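Local coordinates for protein nonribosomal peptide synthase (Streptomyces sp. MJ635-86F5, PDB 5JJP) that adenylates an aliphatic beta-amino acid, probably using ATP, at residues V292-F303 with L316-N327. Sequence-based numbering, arbitrary orientation.
Sequences VAGLDPLRSILF and LQGLLPGRRIFN
Ile301 and Ile325 pair side by side in two parallel strands, the two ends of a beta-alpha-beta unit formed by strand 300-304, helix 310-319 and strand 324-329. The unit belongs to a mixed sheet of the AMP-binding domain. Four backbone hydrogen bonds join the strands and the residue just before the first: Arg324 N to Arg299 O, Ile301 N to Arg324 O, Phe326 N to Ile301 O and Phe303 N to Phe326 O.

Arg323, just before the second strand, reaches across to the 295-298 turn. A bend at chi2 (57°) turns the guanidinium edge toward the turn's carbonyls. NE donates to Leu298 O at 2.8 Å, and NH2 to Leu295 O at 2.9 Å, from above that carbonyl's plane. NH1 donates to Pro321 O. A lysine in its place, with one terminal nitrogen, would probably lose at least one of these three bonds and the flat face that Leu320 covers. A water accepts from Arg323 NH2 and donates to Ala293 O and Asp296 OD1.

On the side of helix 310-319, Ile301 CD1 meets Leu316 CD2 tip to tip at 4.0 Å. Leu320 CD1 touches Val292 CG1, Leu298 CD2 and Ile301 CD1. On the other face, Leu302 CD1 lies 3.6 Å from Phe326 CB, and Arg324 NH2 makes a salt bridge with Asp341 OD1. Leu320 CD2 sits over the centre of the Arg323 guanidinium, 3.6 Å above its plane.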
ATOM      1  N   VAL A 292      -8.859  23.955   8.905  1.00 29.08           N
ATOM      2  CA  VAL A 292      -8.336  23.373   7.662  1.00 29.29           C
ATOM      3  C   VAL A 292      -7.475  24.402   6.935  1.00 26.43           C
ATOM      4  O   VAL A 292      -6.332  24.137   6.581  1.00 26.32           O
ATOM      5  CB  VAL A 292      -9.474  22.875   6.747  1.00 28.02           C
ATOM      6  CG1 VAL A 292      -8.949  22.527   5.364  1.00 27.15           C
ATOM      7  CG2 VAL A 292     -10.172  21.679   7.384  1.00 27.52           C
ATOM      8  N   ALA A 293      -8.041  25.579   6.723  1.00 25.16           N
ATOM      9  CA  ALA A 293      -7.325  26.722   6.143  1.00 24.98           C
ATOM     10  C   ALA A 293      -6.065  27.069   6.870  1.00 22.58           C
ATOM     11  O   ALA A 293      -5.163  27.626   6.291  1.00 22.81           O
ATOM     12  CB  ALA A 293      -8.244  27.959   6.100  1.00 25.04           C
ATOM     13  N   GLY A 294      -5.992  26.722   8.140  1.00 22.16           N
ATOM     14  CA  GLY A 294      -4.815  27.036   8.964  1.00 22.71           C
ATOM     15  C   GLY A 294      -3.726  25.986   8.992  1.00 23.13           C
ATOM     16  O   GLY A 294      -2.745  26.155   9.723  1.00 22.43           O
ATOM     17  N   LEU A 295      -3.883  24.911   8.205  1.00 23.18           N
ATOM     18  CA  LEU A 295      -2.835  23.857   8.098  1.00 24.06           C
ATOM     19  C   LEU A 295      -1.601  24.330   7.319  1.00 23.63           C
ATOM     20  O   LEU A 295      -1.376  23.942   6.162  1.00 22.78           O
ATOM     21  CB  LEU A 295      -3.386  22.595   7.440  1.00 22.93           C
ATOM     22  CG  LEU A 295      -4.491  21.888   8.219  1.00 21.79           C
ATOM     23  CD1 LEU A 295      -5.202  20.920   7.288  1.00 22.87           C
ATOM     24  CD2 LEU A 295      -3.919  21.164   9.401  1.00 21.56           C
ATOM     25  N   ASP A 296      -0.788  25.154   7.969  1.00 22.94           N
ATOM     26  CA  ASP A 296       0.336  25.787   7.299  1.00 23.74           C
ATOM     27  C   ASP A 296       1.398  24.824   6.782  1.00 21.69           C
ATOM     28  O   ASP A 296       1.979  25.070   5.714  1.00 22.94           O
ATOM     29  CB  ASP A 296       0.959  26.874   8.200  1.00 27.56           C
ATOM     30  CG  ASP A 296       0.045  28.091   8.349  1.00 31.91           C
ATOM     31  OD1 ASP A 296      -0.695  28.420   7.389  1.00 28.92           O
ATOM     32  OD2 ASP A 296       0.081  28.738   9.416  1.00 44.43           O
ATOM     33  N   PRO A 297       1.685  23.747   7.519  1.00 18.84           N
ATOM     34  CA  PRO A 297       2.789  22.886   7.050  1.00 18.51           C
ATOM     35  C   PRO A 297       2.437  22.004   5.882  1.00 17.62           C
ATOM     36  O   PRO A 297       3.342  21.505   5.182  1.00 21.94           O
ATOM     37  CB  PRO A 297       3.102  22.008   8.272  1.00 18.05           C
ATOM     38  CG  PRO A 297       2.510  22.744   9.414  1.00 18.16           C
ATOM     39  CD  PRO A 297       1.315  23.449   8.894  1.00 17.25           C
ATOM     40  N   LEU A 298       1.150  21.861   5.624  1.00 17.71           N
ATOM     41  CA  LEU A 298       0.651  20.942   4.604  1.00 16.79           C
ATOM     42  C   LEU A 298       0.910  21.501   3.207  1.00 16.07           C
ATOM     43  O   LEU A 298       0.446  22.586   2.900  1.00 16.26           O
ATOM     44  CB  LEU A 298      -0.850  20.709   4.792  1.00 15.99           C
ATOM     45  CG  LEU A 298      -1.506  19.650   3.898  1.00 16.56           C
ATOM     46  CD1 LEU A 298      -0.949  18.286   4.208  1.00 17.64           C
ATOM     47  CD2 LEU A 298      -3.008  19.604   4.047  1.00 16.65           C
ATOM     48  N   ARG A 299       1.653  20.751   2.386  1.00 15.02           N
ATOM     49  CA  ARG A 299       1.964  21.121   1.016  1.00 14.44           C
ATOM     50  C   ARG A 299       1.234  20.265   0.011  1.00 14.77           C
ATOM     51  O   ARG A 299       1.109  20.659  -1.172  1.00 15.09           O
ATOM     52  CB  ARG A 299       3.449  20.967   0.750  1.00 14.96           C
ATOM     53  CG  ARG A 299       4.317  21.653   1.795  1.00 15.23           C
ATOM     54  CD  ARG A 299       5.762  21.532   1.443  1.00 14.08           C
ATOM     55  NE  ARG A 299       5.990  22.237   0.207  1.00 15.33           N
ATOM     56  CZ  ARG A 299       6.914  21.921  -0.701  1.00 15.62           C
ATOM     57  NH1 ARG A 299       6.964  22.614  -1.808  1.00 15.99           N
ATOM     58  NH2 ARG A 299       7.774  20.907  -0.532  1.00 15.52           N
ATOM     59  N   SER A 300       0.751  19.089   0.414  1.00 14.03           N
ATOM     60  CA  SER A 300       0.234  18.175  -0.582  1.00 13.55           C
ATOM     61  C   SER A 300      -0.745  17.170  -0.055  1.00 14.02           C
ATOM     62  O   SER A 300      -0.712  16.816   1.095  1.00 13.81           O
ATOM     63  CB  SER A 300       1.387  17.464  -1.265  1.00 13.27           C
ATOM     64  OG  SER A 300       2.217  16.875  -0.298  1.00 14.52           O
ATOM     65  N   ILE A 301      -1.615  16.689  -0.936  1.00 15.16           N
ATOM     66  CA  ILE A 301      -2.603  15.689  -0.562  1.00 15.94           C
ATOM     67  C   ILE A 301      -2.722  14.666  -1.677  1.00 15.95           C
ATOM     68  O   ILE A 301      -2.802  15.022  -2.856  1.00 15.05           O
ATOM     69  CB  ILE A 301      -3.985  16.319  -0.358  1.00 17.49           C
ATOM     70  CG1 ILE A 301      -3.921  17.453   0.678  1.00 19.45           C
ATOM     71  CG2 ILE A 301      -4.977  15.267   0.089  1.00 18.01           C
ATOM     72  CD1 ILE A 301      -5.240  18.227   0.830  1.00 20.10           C
ATOM     73  N   LEU A 302      -2.765  13.410  -1.291  1.00 17.20           N
ATOM     74  CA  LEU A 302      -2.932  12.291  -2.208  1.00 20.02           C
ATOM     75  C   LEU A 302      -4.208  11.551  -1.841  1.00 22.89           C
ATOM     76  O   LEU A 302      -4.377  11.167  -0.652  1.00 25.08           O
ATOM     77  CB  LEU A 302      -1.741  11.385  -2.052  1.00 20.36           C
ATOM     78  CG  LEU A 302      -1.699  10.090  -2.842  1.00 23.37           C
ATOM     79  CD1 LEU A 302      -1.633  10.397  -4.318  1.00 26.55           C
ATOM     80  CD2 LEU A 302      -0.504   9.216  -2.472  1.00 24.85           C
ATOM     81  N   PHE A 303      -5.151  11.475  -2.771  1.00 24.78           N
ATOM     82  CA  PHE A 303      -6.424  10.707  -2.548  1.00 31.24           C
ATOM     83  C   PHE A 303      -6.477   9.452  -3.331  1.00 30.12           C
ATOM     84  O   PHE A 303      -6.002   9.423  -4.436  1.00 22.28           O
ATOM     85  CB  PHE A 303      -7.679  11.309  -3.173  1.00 32.60           C
ATOM     86  CG  PHE A 303      -7.809  12.727  -3.044  1.00 41.26           C
ATOM     87  CD1 PHE A 303      -7.931  13.307  -1.784  1.00 52.35           C
ATOM     88  CD2 PHE A 303      -7.909  13.499  -4.173  1.00 47.33           C
ATOM     89  CE1 PHE A 303      -8.088  14.674  -1.651  1.00 56.51           C
ATOM     90  CE2 PHE A 303      -8.078  14.860  -4.054  1.00 58.83           C
ATOM     91  CZ  PHE A 303      -8.161  15.455  -2.792  1.00 56.74           C
ATOM     92  N   LEU A 316     -12.295  22.372  -1.058  1.00 29.96           N
ATOM     93  CA  LEU A 316     -10.968  22.047  -0.453  1.00 29.84           C
ATOM     94  C   LEU A 316      -9.803  22.835  -1.051  1.00 29.81           C
ATOM     95  O   LEU A 316      -9.019  23.412  -0.286  1.00 26.28           O
ATOM     96  CB  LEU A 316     -10.663  20.545  -0.512  1.00 28.40           C
ATOM     97  CG  LEU A 316      -9.356  20.077   0.155  1.00 29.72           C
ATOM     98  CD1 LEU A 316      -9.415  20.269   1.665  1.00 29.27           C
ATOM     99  CD2 LEU A 316      -9.078  18.605  -0.181  1.00 28.90           C
ATOM    100  N   GLN A 317      -9.726  22.922  -2.390  1.00 28.16           N
ATOM    101  CA  GLN A 317      -8.744  23.817  -3.019  1.00 30.88           C
ATOM    102  C   GLN A 317      -8.847  25.245  -2.501  1.00 28.42           C
ATOM    103  O   GLN A 317      -7.835  25.910  -2.251  1.00 33.16           O
ATOM    104  CB  GLN A 317      -8.942  23.866  -4.521  1.00 33.63           C
ATOM    105  CG  GLN A 317      -8.573  22.608  -5.243  1.00 37.22           C
ATOM    106  CD  GLN A 317      -8.732  22.737  -6.745  1.00 41.71           C
ATOM    107  OE1 GLN A 317      -9.804  23.107  -7.258  1.00 47.28           O
ATOM    108  NE2 GLN A 317      -7.661  22.435  -7.468  1.00 44.72           N
ATOM    109  N   GLY A 318     -10.082  25.720  -2.391  1.00 30.45           N
ATOM    110  CA  GLY A 318     -10.388  27.058  -1.861  1.00 31.08           C
ATOM    111  C   GLY A 318      -9.871  27.323  -0.463  1.00 31.88           C
ATOM    112  O   GLY A 318      -9.330  28.377  -0.181  1.00 29.39           O
ATOM    113  N   LEU A 319      -9.980  26.332   0.408  1.00 32.47           N
ATOM    114  CA  LEU A 319      -9.417  26.461   1.746  1.00 32.55           C
ATOM    115  C   LEU A 319      -7.899  26.264   1.772  1.00 31.86           C
ATOM    116  O   LEU A 319      -7.243  26.765   2.678  1.00 32.07           O
ATOM    117  CB  LEU A 319     -10.055  25.448   2.690  1.00 31.98           C
ATOM    118  CG  LEU A 319     -11.564  25.538   2.891  1.00 31.65           C
ATOM    119  CD1 LEU A 319     -12.073  24.311   3.644  1.00 30.94           C
ATOM    120  CD2 LEU A 319     -11.905  26.823   3.626  1.00 30.43           C
ATOM    121  N   LEU A 320      -7.353  25.533   0.800  1.00 28.43           N
ATOM    122  CA  LEU A 320      -5.929  25.207   0.795  1.00 29.18           C
ATOM    123  C   LEU A 320      -5.274  25.610  -0.512  1.00 29.88           C
ATOM    124  O   LEU A 320      -4.882  24.761  -1.291  1.00 30.86           O
ATOM    125  CB  LEU A 320      -5.740  23.709   1.043  1.00 29.43           C
ATOM    126  CG  LEU A 320      -6.066  23.287   2.476  1.00 27.96           C
ATOM    127  CD1 LEU A 320      -6.165  21.780   2.573  1.00 27.20           C
ATOM    128  CD2 LEU A 320      -5.066  23.848   3.468  1.00 26.46           C
ATOM    129  N   PRO A 321      -5.163  26.930  -0.756  1.00 33.70           N
ATOM    130  CA  PRO A 321      -4.539  27.403  -2.005  1.00 32.01           C
ATOM    131  C   PRO A 321      -3.055  27.088  -2.036  1.00 27.99           C
ATOM    132  O   PRO A 321      -2.412  27.035  -0.990  1.00 29.10           O
ATOM    133  CB  PRO A 321      -4.763  28.918  -1.953  1.00 32.46           C
ATOM    134  CG  PRO A 321      -4.894  29.238  -0.487  1.00 32.34           C
ATOM    135  CD  PRO A 321      -5.548  28.052   0.137  1.00 32.74           C
ATOM    136  N   GLY A 322      -2.538  26.813  -3.214  1.00 26.77           N
ATOM    137  CA  GLY A 322      -1.108  26.500  -3.404  1.00 23.88           C
ATOM    138  C   GLY A 322      -0.642  25.143  -2.877  1.00 23.79           C
ATOM    139  O   GLY A 322       0.542  24.952  -2.611  1.00 21.92           O
ATOM    140  N   ARG A 323      -1.575  24.216  -2.679  1.00 22.95           N
ATOM    141  CA  ARG A 323      -1.269  22.827  -2.312  1.00 22.09           C
ATOM    142  C   ARG A 323      -1.325  21.987  -3.582  1.00 20.53           C
ATOM    143  O   ARG A 323      -2.102  22.251  -4.492  1.00 19.40           O
ATOM    144  CB  ARG A 323      -2.276  22.280  -1.292  1.00 22.62           C
ATOM    145  CG  ARG A 323      -1.914  22.532   0.158  1.00 24.53           C
ATOM    146  CD  ARG A 323      -1.721  23.991   0.452  1.00 25.21           C
ATOM    147  NE  ARG A 323      -1.534  24.259   1.885  1.00 25.11           N
ATOM    148  CZ  ARG A 323      -1.964  25.381   2.489  1.00 29.21           C
ATOM    149  NH1 ARG A 323      -2.605  26.357   1.782  1.00 29.43           N
ATOM    150  NH2 ARG A 323      -1.778  25.549   3.784  1.00 25.48           N
ATOM    151  N   ARG A 324      -0.486  20.968  -3.628  1.00 18.88           N
ATOM    152  CA  ARG A 324      -0.492  20.030  -4.723  1.00 16.87           C
ATOM    153  C   ARG A 324      -1.391  18.855  -4.347  1.00 16.82           C
ATOM    154  O   ARG A 324      -1.209  18.210  -3.298  1.00 16.08           O
ATOM    155  CB  ARG A 324       0.903  19.532  -4.999  1.00 15.99           C
ATOM    156  CG  ARG A 324       1.877  20.607  -5.493  1.00 14.95           C
ATOM    157  CD  ARG A 324       1.579  21.032  -6.945  1.00 13.72           C
ATOM    158  NE  ARG A 324       1.610  19.943  -7.888  1.00 12.51           N
ATOM    159  CZ  ARG A 324       2.673  19.550  -8.592  1.00 12.92           C
ATOM    160  NH1 ARG A 324       3.838  20.171  -8.486  1.00 12.36           N
ATOM    161  NH2 ARG A 324       2.589  18.478  -9.422  1.00 12.45           N
ATOM    162  N   ILE A 325      -2.396  18.614  -5.169  1.00 16.34           N
ATOM    163  CA  ILE A 325      -3.310  17.533  -4.906  1.00 17.32           C
ATOM    164  C   ILE A 325      -3.167  16.545  -6.012  1.00 15.65           C
ATOM    165  O   ILE A 325      -3.143  16.901  -7.173  1.00 15.04           O
ATOM    166  CB  ILE A 325      -4.781  18.004  -4.758  1.00 18.54           C
ATOM    167  CG1 ILE A 325      -4.862  19.044  -3.659  1.00 18.92           C
ATOM    168  CG2 ILE A 325      -5.709  16.834  -4.381  1.00 18.74           C
ATOM    169  CD1 ILE A 325      -6.267  19.603  -3.428  1.00 19.84           C
ATOM    170  N   PHE A 326      -3.122  15.280  -5.622  1.00 16.06           N
ATOM    171  CA  PHE A 326      -2.967  14.188  -6.544  1.00 17.81           C
ATOM    172  C   PHE A 326      -4.112  13.182  -6.452  1.00 18.96           C
ATOM    173  O   PHE A 326      -4.470  12.737  -5.393  1.00 17.02           O
ATOM    174  CB  PHE A 326      -1.703  13.423  -6.190  1.00 17.72           C
ATOM    175  CG  PHE A 326      -0.495  14.262  -6.113  1.00 17.06           C
ATOM    176  CD1 PHE A 326       0.021  14.846  -7.231  1.00 17.05           C
ATOM    177  CD2 PHE A 326       0.200  14.403  -4.896  1.00 18.21           C
ATOM    178  CE1 PHE A 326       1.170  15.615  -7.148  1.00 15.88           C
ATOM    179  CE2 PHE A 326       1.374  15.149  -4.829  1.00 16.46           C
ATOM    180  CZ  PHE A 326       1.821  15.787  -5.960  1.00 15.24           C
ATOM    181  N   ASN A 327      -4.551  12.734  -7.605  1.00 24.14           N
ATOM    182  CA  ASN A 327      -5.613  11.744  -7.745  1.00 27.32           C
ATOM    183  C   ASN A 327      -5.003  10.393  -8.154  1.00 26.64           C
ATOM    184  O   ASN A 327      -4.283  10.272  -9.173  1.00 24.12           O
ATOM    185  CB  ASN A 327      -6.602  12.250  -8.804  1.00 32.72           C
ATOM    186  CG  ASN A 327      -7.652  11.222  -9.162  1.00 35.28           C
ATOM    187  OD1 ASN A 327      -8.176  10.542  -8.293  1.00 34.80           O
ATOM    188  ND2 ASN A 327      -7.962  11.110 -10.460  1.00 37.04           N
TER
HETATM  189  O   HOH W   1      -2.649  27.474   5.665  1.00 25.02           O